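Anaphase-promoting complex subunit cut9 (Schizosaccharomyces pombe, PDB 2XPI) serves as a subunit of the anaphase-promoting complex, a cell-cycle-regulated E3 ubiquitin ligase that controls progression through mitosis and G1. Local coordinates at residues A[175-180]-A[197-202]; A[156-161]-A[203-208]; A[209-214]-A[221-226]; A[143-146]-A[151-154]. One frame throughout, in Å; residues are numbered along the deposited sequence.

Contacts 1, 2 and 3 all use helix 198-212: near its start it meets a loop, midway the helix 150-162, and at its end the helix 216-229. Contact 4 lies at the start of helix 150-162, ahead of the part used by contact 2, where the preceding loop folds back on it. The first three are largely buried, whereas contact 4 is partly buried and lies farthest from the chain centre. Shared helices still allow different chemistry. Contact 2 is purely apolar; contact 3 sets a sulfur beside a ring and brings two hydroxyls close together; contact 1 adds an amide-carboxylate bond; contact 4 sets a guanidinium face against a ring edge, beside an apolar pair.

Contact 1 (A[175-180]-A[197-202]); sequences ETNPFR and KLEASM
Asn177 and Glu199 meet through a single nearly straight hydrogen bond: Asn177 ND2 donates to Glu199 OE2 at 3.1 Å, with an N-H...O angle of 169°. The acceptor lies almost in the amide plane and receives the proton on its anti lone pair, while Glu199 OE1 accepts from Gln47 NE2. Glu199 reaches this far because its chain is fully extended, with CG anti to the backbone N (chi1 -179°). The same ND2 also bonds to Glu225, which places two carboxylates around one amide. A lysine in place of Glu199 would probably cost Asn177 ND2 one of these two partners and leave Gln47 NE2 without its mate. The segment 175-180 is the loop that runs in from helix 166-173, while helix 198-212 opens TPR 4; a type I turn from Asn177 to Arg180 folds the loop back here, with an Asx turn closed by a weak hydrogen bond from Phe179 N to Asn177 OD1, 3.0 Å. A bound gold cyanide ion lies about 3 Å from the Asn177 side chain at its nearest atoms. The tight part of the contact is thus made by buried residues, Asn177 and Glu199 through their bond and Met202 through its methyl CE, which comes in at the ring edge 3.5 Å from Phe179 CE2. Phe179 itself is exposed and forms the looser side: Glu199 CG approaches its ring only obliquely, 3.8 Å from Phe179 CD2, and Phe179 CB lies 3.7 Å from Glu199 OE2.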
loop_
_atom_site.group_PDB
_atom_site.type_symbol
_atom_site.label_atom_id
_atom_site.label_comp_id
_atom_site.label_asym_id
_atom_site.label_seq_id
_atom_site.Cartn_x
_atom_site.Cartn_y
_atom_site.Cartn_z
ATOM N N GLU A 175 26.877 -11.840 -1.201
ATOM C CA GLU A 175 26.546 -12.574 0.026
ATOM C C GLU A 175 27.216 -11.957 1.246
ATOM O O GLU A 175 26.838 -12.219 2.390
ATOM C CB GLU A 175 26.949 -14.042 -0.104
ATOM C CG GLU A 175 26.364 -14.742 -1.325
ATOM C CD GLU A 175 26.099 -16.222 -1.084
ATOM O OE1 GLU A 175 26.360 -17.035 -2.003
ATOM O OE2 GLU A 175 25.632 -16.575 0.028
ATOM N N THR A 176 28.224 -11.135 0.980
ATOM C CA THR A 176 28.868 -10.329 2.001
ATOM C C THR A 176 29.265 -8.982 1.389
ATOM O O THR A 176 29.307 -8.827 0.166
ATOM C CB THR A 176 30.110 -11.024 2.537
ATOM O OG1 THR A 176 31.106 -11.057 1.511
ATOM C CG2 THR A 176 29.777 -12.452 2.977
ATOM N N ASN A 177 29.547 -8.011 2.249
ATOM C CA ASN A 177 29.924 -6.666 1.825
ATOM C C ASN A 177 31.057 -6.632 0.793
ATOM O O ASN A 177 32.208 -6.904 1.134
ATOM C CB ASN A 177 30.338 -5.859 3.058
ATOM C CG ASN A 177 30.667 -4.417 2.733
ATOM O OD1 ASN A 177 30.367 -3.937 1.646
ATOM N ND2 ASN A 177 31.281 -3.713 3.683
ATOM N N PRO A 178 30.740 -6.269 -0.465
ATOM C CA PRO A 178 31.747 -6.137 -1.531
ATOM C C PRO A 178 32.770 -5.032 -1.264
ATOM O O PRO A 178 33.931 -5.193 -1.640
ATOM C CB PRO A 178 30.918 -5.770 -2.766
ATOM C CG PRO A 178 29.545 -6.188 -2.449
ATOM C CD PRO A 178 29.388 -5.990 -0.969
ATOM N N PHE A 179 32.344 -3.933 -0.641
ATOM C CA PHE A 179 33.247 -2.825 -0.338
ATOM C C PHE A 179 34.036 -3.071 0.946
ATOM O O PHE A 179 34.336 -2.136 1.686
ATOM C CB PHE A 179 32.477 -1.504 -0.247
ATOM C CG PHE A 179 31.463 -1.313 -1.347
ATOM C CD1 PHE A 179 31.860 -0.920 -2.617
ATOM C CD2 PHE A 179 30.109 -1.518 -1.105
ATOM C CE1 PHE A 179 30.927 -0.747 -3.630
ATOM C CE2 PHE A 179 29.170 -1.349 -2.110
ATOM C CZ PHE A 179 29.577 -0.963 -3.377
ATOM N N ARG A 180 34.360 -4.337 1.201
ATOM C CA ARG A 180 35.157 -4.747 2.362
ATOM C C ARG A 180 34.313 -4.930 3.626
ATOM O O ARG A 180 34.626 -5.766 4.479
ATOM C CB ARG A 180 36.319 -3.777 2.616
ATOM N N LYS A 197 25.443 6.291 4.277
ATOM C CA LYS A 197 26.292 5.812 3.183
ATOM C C LYS A 197 25.586 4.670 2.511
ATOM O O LYS A 197 25.148 3.758 3.174
ATOM C CB LYS A 197 27.642 5.336 3.694
ATOM C CG LYS A 197 28.481 6.417 4.330
ATOM C CD LYS A 197 29.908 5.963 4.441
ATOM C CE LYS A 197 30.770 7.063 5.026
ATOM N NZ LYS A 197 32.224 6.778 4.828
ATOM N N LEU A 198 25.454 4.718 1.193
ATOM C CA LEU A 198 24.762 3.650 0.491
ATOM C C LEU A 198 25.407 2.286 0.792
ATOM O O LEU A 198 24.739 1.242 0.756
ATOM C CB LEU A 198 24.686 3.941 -1.010
ATOM C CG LEU A 198 23.604 4.945 -1.422
ATOM C CD1 LEU A 198 23.730 5.341 -2.891
ATOM C CD2 LEU A 198 22.208 4.389 -1.135
ATOM N N GLU A 199 26.695 2.290 1.114
ATOM C CA GLU A 199 27.339 1.062 1.562
ATOM C C GLU A 199 26.615 0.488 2.793
ATOM O O GLU A 199 26.402 -0.723 2.894
ATOM C CB GLU A 199 28.813 1.297 1.890
ATOM C CG GLU A 199 29.530 0.025 2.349
ATOM C CD GLU A 199 30.981 0.259 2.732
ATOM O OE1 GLU A 199 31.484 1.394 2.539
ATOM O OE2 GLU A 199 31.619 -0.697 3.230
ATOM N N ALA A 200 26.235 1.353 3.733
ATOM C CA ALA A 200 25.533 0.889 4.911
ATOM C C ALA A 200 24.205 0.286 4.506
ATOM O O ALA A 200 23.894 -0.863 4.851
ATOM C CB ALA A 200 25.319 2.001 5.854
ATOM N N SER A 201 23.436 1.053 3.743
ATOM C CA SER A 201 22.086 0.674 3.347
ATOM C C SER A 201 22.022 -0.665 2.635
ATOM O O SER A 201 21.052 -1.409 2.776
ATOM C CB SER A 201 21.468 1.767 2.468
ATOM O OG SER A 201 21.371 2.989 3.195
ATOM N N MET A 202 23.048 -0.985 1.863
ATOM C CA MET A 202 23.053 -2.267 1.176
ATOM C C MET A 202 23.371 -3.465 2.113
ATOM O O MET A 202 22.900 -4.582 1.878
ATOM C CB MET A 202 23.973 -2.217 -0.053
ATOM C CG MET A 202 23.480 -1.263 -1.131
ATOM S SD MET A 202 24.342 -1.452 -2.706
ATOM C CE MET A 202 25.819 -0.481 -2.464
#

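Contact 2 (A[156-161]-A[203-208]); sequences AAFCLV and CYLRGQ
Leu205 reaches the Phe158 ring at a slant, with its methyl CD1 toward the aromatic group and its second methyl, CD2, near the base of that side chain. Within helix 198-212, the Tyr204 ring has one face overlaid by Gln208 CG, 3.7 Å above the plane and displaced toward the rim. From this helix it is Leu205 that carries the contact, and CD2 is its working branch: it sits 3.7 Å from Ala157 CB and equally 3.7 Å from the backbone N of Phe158, with Phe158 CB slightly farther at 4.2 Å. Phe158 holds CG anti to its own backbone N (chi1 179°), which leaves CB beside Leu205 CD2 and the ring slanting by CD1. Since Ala157 presents a bare methyl, the leucine can come close to the backbone of helix 150-162, and the CA atoms of Phe158 and Leu205 are 6.9 Å apart. Leu173 of helix 166-173 touches both Ala157 and Leu205, and Phe158 also packs on Gln98 of the second subunit. This meeting of small and large apolar residues, between a helix of TPR 3 and one of TPR 4, is characteristic of how successive tetratricopeptide repeats stack into a superhelical solenoid.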
loop_
_atom_site.group_PDB
_atom_site.type_symbol
_atom_site.label_atom_id
_atom_site.label_comp_id
_atom_site.label_asym_id
_atom_site.label_seq_id
_atom_site.Cartn_x
_atom_site.Cartn_y
_atom_site.Cartn_z
ATOM N N ALA A 156 17.372 -1.243 -6.973
ATOM C CA ALA A 156 17.029 -2.497 -7.631
ATOM C C ALA A 156 16.963 -3.628 -6.598
ATOM O O ALA A 156 16.029 -4.419 -6.601
ATOM C CB ALA A 156 18.013 -2.828 -8.739
ATOM N N ALA A 157 17.953 -3.689 -5.715
ATOM C CA ALA A 157 17.961 -4.679 -4.645
ATOM C C ALA A 157 16.740 -4.503 -3.751
ATOM O O ALA A 157 16.079 -5.474 -3.371
ATOM C CB ALA A 157 19.243 -4.563 -3.813
ATOM N N PHE A 158 16.456 -3.254 -3.405
ATOM C CA PHE A 158 15.323 -2.938 -2.555
ATOM C C PHE A 158 14.017 -3.452 -3.164
ATOM O O PHE A 158 13.152 -3.933 -2.438
ATOM C CB PHE A 158 15.260 -1.441 -2.355
ATOM C CG PHE A 158 14.117 -0.991 -1.513
ATOM C CD1 PHE A 158 12.842 -0.889 -2.052
ATOM C CD2 PHE A 158 14.323 -0.610 -0.192
ATOM C CE1 PHE A 158 11.777 -0.455 -1.276
ATOM C CE2 PHE A 158 13.274 -0.177 0.590
ATOM C CZ PHE A 158 11.999 -0.101 0.053
ATOM N N CYS A 159 13.874 -3.354 -4.489
ATOM C CA CYS A 159 12.663 -3.814 -5.168
ATOM C C CYS A 159 12.607 -5.319 -5.179
ATOM O O CYS A 159 11.538 -5.917 -5.077
ATOM C CB CYS A 159 12.637 -3.333 -6.621
ATOM S SG CYS A 159 12.345 -1.564 -6.817
ATOM N N LEU A 160 13.777 -5.928 -5.334
ATOM C CA LEU A 160 13.896 -7.361 -5.378
ATOM C C LEU A 160 13.422 -7.918 -4.039
ATOM O O LEU A 160 12.636 -8.858 -3.998
ATOM C CB LEU A 160 15.335 -7.751 -5.695
ATOM C CG LEU A 160 15.549 -8.573 -6.980
ATOM C CD1 LEU A 160 14.359 -8.488 -7.932
ATOM C CD2 LEU A 160 16.851 -8.185 -7.694
ATOM N N VAL A 161 13.874 -7.303 -2.948
ATOM C CA VAL A 161 13.404 -7.659 -1.616
ATOM C C VAL A 161 11.887 -7.481 -1.465
ATOM O O VAL A 161 11.219 -8.336 -0.872
ATOM C CB VAL A 161 14.171 -6.882 -0.509
ATOM C CG1 VAL A 161 13.371 -6.845 0.796
ATOM C CG2 VAL A 161 15.550 -7.505 -0.284
ATOM N N CYS A 203 24.150 -3.232 3.172
ATOM C CA CYS A 203 24.381 -4.275 4.185
ATOM C C CYS A 203 23.100 -4.501 4.959
ATOM O O CYS A 203 22.831 -5.615 5.393
ATOM C CB CYS A 203 25.474 -3.884 5.183
ATOM S SG CYS A 203 27.177 -3.930 4.579
ATOM N N TYR A 204 22.325 -3.433 5.148
ATOM C CA TYR A 204 21.056 -3.552 5.834
ATOM C C TYR A 204 20.169 -4.417 4.978
ATOM O O TYR A 204 19.441 -5.282 5.478
ATOM C CB TYR A 204 20.401 -2.186 6.040
ATOM C CG TYR A 204 18.927 -2.289 6.364
ATOM C CD1 TYR A 204 18.501 -2.694 7.615
ATOM C CD2 TYR A 204 17.960 -2.001 5.406
ATOM C CE1 TYR A 204 17.161 -2.801 7.907
ATOM C CE2 TYR A 204 16.615 -2.105 5.690
ATOM C CZ TYR A 204 16.221 -2.505 6.939
ATOM O OH TYR A 204 14.872 -2.613 7.230
ATOM N N LEU A 205 20.239 -4.181 3.674
ATOM C CA LEU A 205 19.380 -4.881 2.739
ATOM C C LEU A 205 19.784 -6.339 2.762
ATOM O O LEU A 205 18.940 -7.236 2.835
ATOM C CB LEU A 205 19.543 -4.301 1.345
ATOM C CG LEU A 205 18.281 -3.904 0.576
ATOM C CD1 LEU A 205 17.198 -3.320 1.474
ATOM C CD2 LEU A 205 18.677 -2.928 -0.520
ATOM N N ARG A 206 21.090 -6.569 2.730
ATOM C CA ARG A 206 21.616 -7.924 2.830
ATOM C C ARG A 206 21.180 -8.588 4.131
ATOM O O ARG A 206 20.933 -9.788 4.165
ATOM C CB ARG A 206 23.131 -7.931 2.714
ATOM C CG ARG A 206 23.605 -8.863 1.639
ATOM C CD ARG A 206 25.015 -9.281 1.887
ATOM N NE ARG A 206 25.732 -8.141 2.399
ATOM C CZ ARG A 206 26.027 -7.070 1.678
ATOM N NH1 ARG A 206 25.688 -7.000 0.396
ATOM N NH2 ARG A 206 26.677 -6.070 2.246
ATOM N N GLY A 207 21.088 -7.803 5.198
ATOM C CA GLY A 207 20.584 -8.301 6.459
ATOM C C GLY A 207 19.144 -8.764 6.319
ATOM O O GLY A 207 18.787 -9.830 6.816
ATOM N N GLN A 208 18.317 -7.969 5.635
ATOM C CA GLN A 208 16.900 -8.296 5.446
ATOM C C GLN A 208 16.699 -9.607 4.698
ATOM O O GLN A 208 15.766 -10.363 4.978
ATOM C CB GLN A 208 16.217 -7.194 4.661
ATOM C CG GLN A 208 15.976 -5.938 5.446
ATOM C CD GLN A 208 14.801 -6.077 6.373
ATOM O OE1 GLN A 208 14.786 -6.930 7.249
ATOM N NE2 GLN A 208 13.793 -5.241 6.172
#

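Contact 3 (A[209-214]-A[221-226]); sequences VYTNLS and ECYKEA
The helical hairpin of a tetratricopeptide repeat, here TPR 4, is closed by this contact: helix 198-212 ends, the chain turns, and helix 216-229 packs back against it. The turn is prepared by a Schellman motif, in which Ser214 leaves the helix with positive phi. Two side-chain pairs then bridge the gap between the backbones, whose nearest CA atoms, Tyr210 and Cys222, are 8.3 Å apart. The first is a sulfur-aromatic contact. Cys222 SG lies 5.0 Å from the centroid of the Tyr210 ring and 67° off its normal, an oblique approach that brings it nearest to CE2, at 3.9 Å. Tyr210 holds CG beside the backbone N (chi1 -82°), which brings the CD2-CE2 side of its ring beside Cys222 SG, while its hydroxyl runs on to the carbonyl of Glu175 and to Arg218. The second pair joins hydroxyl-bearing residues whose side chains cross at about a right angle. Tyr223 reaches back with its phenol, whose OH makes a weak hydrogen bond to Gln208 OE1, while Thr211 OG1 is bonded to Gly207 O within its own helix. Replacing Tyr223 by an alanine would probably open a gap beside Thr211 and leave Gln208 OE1 without its phenol partner. The closest atoms of this second pair are Thr211 OG1 and Tyr223 OH, 3.2 Å apart.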
loop_
_atom_site.group_PDB
_atom_site.type_symbol
_atom_site.label_atom_id
_atom_site.label_comp_id
_atom_site.label_asym_id
_atom_site.label_seq_id
_atom_site.Cartn_x
_atom_site.Cartn_y
_atom_site.Cartn_z
ATOM N N VAL A 209 17.565 -9.854 3.718
ATOM C CA VAL A 209 17.516 -11.081 2.934
ATOM C C VAL A 209 17.825 -12.269 3.844
ATOM O O VAL A 209 17.044 -13.221 3.945
ATOM C CB VAL A 209 18.540 -11.049 1.757
ATOM C CG1 VAL A 209 18.745 -12.442 1.187
ATOM C CG2 VAL A 209 18.091 -10.089 0.674
ATOM N N TYR A 210 18.972 -12.205 4.516
ATOM C CA TYR A 210 19.403 -13.289 5.390
ATOM C C TYR A 210 18.381 -13.629 6.467
ATOM O O TYR A 210 18.255 -14.781 6.858
ATOM C CB TYR A 210 20.761 -12.978 6.001
ATOM C CG TYR A 210 21.881 -13.300 5.054
ATOM C CD1 TYR A 210 21.860 -14.475 4.315
ATOM C CD2 TYR A 210 22.963 -12.451 4.901
ATOM C CE1 TYR A 210 22.870 -14.786 3.453
ATOM C CE2 TYR A 210 23.985 -12.763 4.035
ATOM C CZ TYR A 210 23.925 -13.928 3.313
ATOM O OH TYR A 210 24.936 -14.248 2.447
ATOM N N THR A 211 17.648 -12.629 6.942
ATOM C CA THR A 211 16.579 -12.866 7.883
ATOM C C THR A 211 15.513 -13.745 7.236
ATOM O O THR A 211 14.989 -14.667 7.867
ATOM C CB THR A 211 15.952 -11.548 8.325
ATOM O OG1 THR A 211 16.948 -10.747 8.968
ATOM C CG2 THR A 211 14.804 -11.792 9.282
ATOM N N ASN A 212 15.201 -13.465 5.972
ATOM C CA ASN A 212 14.155 -14.198 5.268
ATOM C C ASN A 212 14.583 -15.575 4.817
ATOM O O ASN A 212 13.739 -16.412 4.521
ATOM C CB ASN A 212 13.619 -13.402 4.086
ATOM C CG ASN A 212 12.682 -12.286 4.519
ATOM O OD1 ASN A 212 11.555 -12.543 4.937
ATOM N ND2 ASN A 212 13.150 -11.038 4.422
ATOM N N LEU A 213 15.890 -15.814 4.769
ATOM C CA LEU A 213 16.416 -17.155 4.521
ATOM C C LEU A 213 16.689 -17.875 5.856
ATOM O O LEU A 213 17.112 -19.041 5.905
ATOM C CB LEU A 213 17.676 -17.068 3.664
ATOM C CG LEU A 213 17.438 -16.374 2.321
ATOM C CD1 LEU A 213 18.742 -16.220 1.534
ATOM C CD2 LEU A 213 16.374 -17.099 1.495
ATOM N N SER A 214 16.435 -17.153 6.941
ATOM C CA SER A 214 16.608 -17.677 8.281
ATOM C C SER A 214 18.061 -18.023 8.589
ATOM O O SER A 214 18.326 -18.979 9.331
ATOM C CB SER A 214 15.694 -18.882 8.499
ATOM O OG SER A 214 14.365 -18.540 8.134
ATOM N N GLU A 221 25.464 -10.356 11.567
ATOM C CA GLU A 221 26.749 -9.816 11.126
ATOM C C GLU A 221 26.503 -8.784 10.055
ATOM O O GLU A 221 27.031 -7.671 10.104
ATOM C CB GLU A 221 27.639 -10.917 10.546
ATOM C CG GLU A 221 28.005 -11.986 11.537
ATOM C CD GLU A 221 28.741 -11.415 12.729
ATOM O OE1 GLU A 221 29.405 -10.361 12.572
ATOM O OE2 GLU A 221 28.654 -12.022 13.822
ATOM N N CYS A 222 25.690 -9.162 9.084
ATOM C CA CYS A 222 25.481 -8.297 7.939
ATOM C C CYS A 222 24.713 -6.960 8.373
ATOM O O CYS A 222 24.964 -5.888 7.816
ATOM C CB CYS A 222 25.111 -9.152 6.630
ATOM S SG CYS A 222 26.332 -10.779 6.407
ATOM N N TYR A 223 23.914 -6.986 9.455
ATOM C CA TYR A 223 23.346 -5.747 10.089
ATOM C C TYR A 223 24.313 -4.989 11.015
ATOM O O TYR A 223 24.195 -3.777 11.180
ATOM C CB TYR A 223 22.139 -6.017 11.007
ATOM C CG TYR A 223 20.815 -6.421 10.402
ATOM C CD1 TYR A 223 20.327 -5.824 9.236
ATOM C CD2 TYR A 223 20.020 -7.390 11.034
ATOM C CE1 TYR A 223 19.097 -6.209 8.696
ATOM C CE2 TYR A 223 18.809 -7.782 10.511
ATOM C CZ TYR A 223 18.348 -7.191 9.334
ATOM O OH TYR A 223 17.127 -7.569 8.818
ATOM N N LYS A 224 25.193 -5.714 11.709
ATOM C CA LYS A 224 26.260 -5.102 12.494
ATOM C C LYS A 224 27.131 -4.268 11.547
ATOM O O LYS A 224 27.599 -3.176 11.890
ATOM C CB LYS A 224 27.138 -6.181 13.147
ATOM C CG LYS A 224 26.801 -6.570 14.604
ATOM N N GLU A 225 27.361 -4.793 10.346
ATOM C CA GLU A 225 28.242 -4.111 9.426
ATOM C C GLU A 225 27.696 -2.765 8.991
ATOM O O GLU A 225 28.455 -1.793 8.904
ATOM C CB GLU A 225 28.563 -4.966 8.218
ATOM C CG GLU A 225 30.047 -5.053 8.059
ATOM C CD GLU A 225 30.487 -5.242 6.643
ATOM O OE1 GLU A 225 31.594 -4.748 6.309
ATOM O OE2 GLU A 225 29.734 -5.888 5.877
ATOM N N ALA A 226 26.395 -2.708 8.706
ATOM C CA ALA A 226 25.755 -1.446 8.375
ATOM C C ALA A 226 26.119 -0.386 9.411
ATOM O O ALA A 226 26.617 0.692 9.063
ATOM C CB ALA A 226 24.233 -1.615 8.283
#

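Contact 4 (A[143-146]-A[151-154]); sequences EDLY and ACRY
Tyr146 and Arg153 set their flat groups steeply against one another, ring and guanidinium planes 75° apart. The edge of the tyrosine ring faces the flat side of the guanidinium: Tyr146 CD1 lies over one face of that group, 4.2 Å from Arg153 NH2, and NH2 in turn stands near the plane of the ring. Tyr146 can present this edge because its CG falls between the backbone N and the carbonyl carbon (chi1 52°), a torsion that turns the CD1 edge of the ring to Arg153; Asp144 C then lies 4.1 Å above one face of the Tyr146 ring, toward its rim. Arg153 starts with CG anti to the backbone N (chi1 -168°), runs on extended past the carbonyl of Tyr146, with Arg153 CB 3.6 Å from Tyr146 O, and bends at chi3. The guanidinium finds its firm partner elsewhere: NE donates to Leu172 O, while NH2 makes a weak bond to Asn147 OD1. Beside this pair, Leu145 and Cys152 make an apolar contact. Leu145 CB and Cys152 CB are 4.2 Å apart, and both residues also touch helix 117-129, the leucine on Ala120 and the cysteine on Phe121. A short connection of this kind, folding back on the first turns of the next helix, forms the junction between consecutive tetratricopeptide repeats, here TPR 2 and TPR 3.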
loop_
_atom_site.group_PDB
_atom_site.type_symbol
_atom_site.label_atom_id
_atom_site.label_comp_id
_atom_site.label_asym_id
_atom_site.label_seq_id
_atom_site.Cartn_x
_atom_site.Cartn_y
_atom_site.Cartn_z
ATOM N N GLU A 143 19.394 -1.355 -18.645
ATOM C CA GLU A 143 20.644 -0.854 -19.218
ATOM C C GLU A 143 21.873 -1.300 -18.433
ATOM O O GLU A 143 22.967 -0.775 -18.634
ATOM C CB GLU A 143 20.611 0.673 -19.260
ATOM C CG GLU A 143 21.557 1.285 -20.263
ATOM C CD GLU A 143 20.911 1.456 -21.622
ATOM O OE1 GLU A 143 19.665 1.549 -21.668
ATOM O OE2 GLU A 143 21.644 1.502 -22.638
ATOM N N ASP A 144 21.681 -2.275 -17.551
ATOM C CA ASP A 144 22.680 -2.635 -16.547
ATOM C C ASP A 144 23.077 -1.415 -15.680
ATOM O O ASP A 144 24.221 -1.270 -15.234
ATOM C CB ASP A 144 23.859 -3.422 -17.168
ATOM C CG ASP A 144 25.105 -2.579 -17.382
ATOM O OD1 ASP A 144 25.000 -1.468 -17.943
ATOM O OD2 ASP A 144 26.200 -3.048 -16.997
ATOM N N LEU A 145 22.082 -0.557 -15.441
ATOM C CA LEU A 145 22.188 0.578 -14.522
ATOM C C LEU A 145 22.856 0.225 -13.201
ATOM O O LEU A 145 23.756 0.929 -12.749
ATOM C CB LEU A 145 20.801 1.145 -14.207
ATOM C CG LEU A 145 20.305 2.379 -14.958
ATOM C CD1 LEU A 145 21.430 3.388 -15.117
ATOM C CD2 LEU A 145 19.717 1.991 -16.294
ATOM N N TYR A 146 22.391 -0.854 -12.574
ATOM C CA TYR A 146 22.865 -1.242 -11.241
ATOM C C TYR A 146 24.385 -1.351 -11.188
ATOM O O TYR A 146 24.979 -1.290 -10.112
ATOM C CB TYR A 146 22.226 -2.558 -10.787
ATOM C CG TYR A 146 22.359 -3.657 -11.802
ATOM C CD1 TYR A 146 23.461 -4.504 -11.796
ATOM C CD2 TYR A 146 21.396 -3.838 -12.779
ATOM C CE1 TYR A 146 23.595 -5.509 -12.736
ATOM C CE2 TYR A 146 21.517 -4.833 -13.722
ATOM C CZ TYR A 146 22.620 -5.668 -13.698
ATOM O OH TYR A 146 22.741 -6.664 -14.643
ATOM N N ALA A 151 23.254 3.979 -6.185
ATOM C CA ALA A 151 21.867 4.258 -5.864
ATOM C C ALA A 151 20.976 3.296 -6.632
ATOM O O ALA A 151 20.005 2.767 -6.092
ATOM C CB ALA A 151 21.516 5.695 -6.197
ATOM N N CYS A 152 21.308 3.066 -7.895
ATOM C CA CYS A 152 20.504 2.171 -8.715
ATOM C C CYS A 152 20.633 0.723 -8.236
ATOM O O CYS A 152 19.687 -0.048 -8.306
ATOM C CB CYS A 152 20.880 2.306 -10.193
ATOM S SG CYS A 152 20.433 3.905 -10.981
ATOM N N ARG A 153 21.806 0.360 -7.734
ATOM C CA ARG A 153 22.008 -0.964 -7.153
ATOM C C ARG A 153 21.193 -1.107 -5.863
ATOM O O ARG A 153 20.458 -2.081 -5.677
ATOM C CB ARG A 153 23.495 -1.203 -6.881
ATOM C CG ARG A 153 23.842 -2.629 -6.564
ATOM C CD ARG A 153 25.350 -2.832 -6.526
ATOM N NE ARG A 153 25.720 -4.062 -7.227
ATOM C CZ ARG A 153 26.211 -4.107 -8.462
ATOM N NH1 ARG A 153 26.432 -2.987 -9.135
ATOM N NH2 ARG A 153 26.497 -5.276 -9.018
ATOM N N TYR A 154 21.322 -0.137 -4.970
ATOM C CA TYR A 154 20.485 -0.122 -3.797
ATOM C C TYR A 154 18.998 -0.283 -4.130
ATOM O O TYR A 154 18.301 -1.106 -3.522
ATOM C CB TYR A 154 20.678 1.164 -3.015
ATOM C CG TYR A 154 19.705 1.300 -1.877
ATOM C CD1 TYR A 154 19.850 0.529 -0.724
ATOM C CD2 TYR A 154 18.646 2.195 -1.942
ATOM C CE1 TYR A 154 18.956 0.636 0.336
ATOM C CE2 TYR A 154 17.746 2.319 -0.885
ATOM C CZ TYR A 154 17.903 1.531 0.250
ATOM O OH TYR A 154 17.031 1.645 1.307
#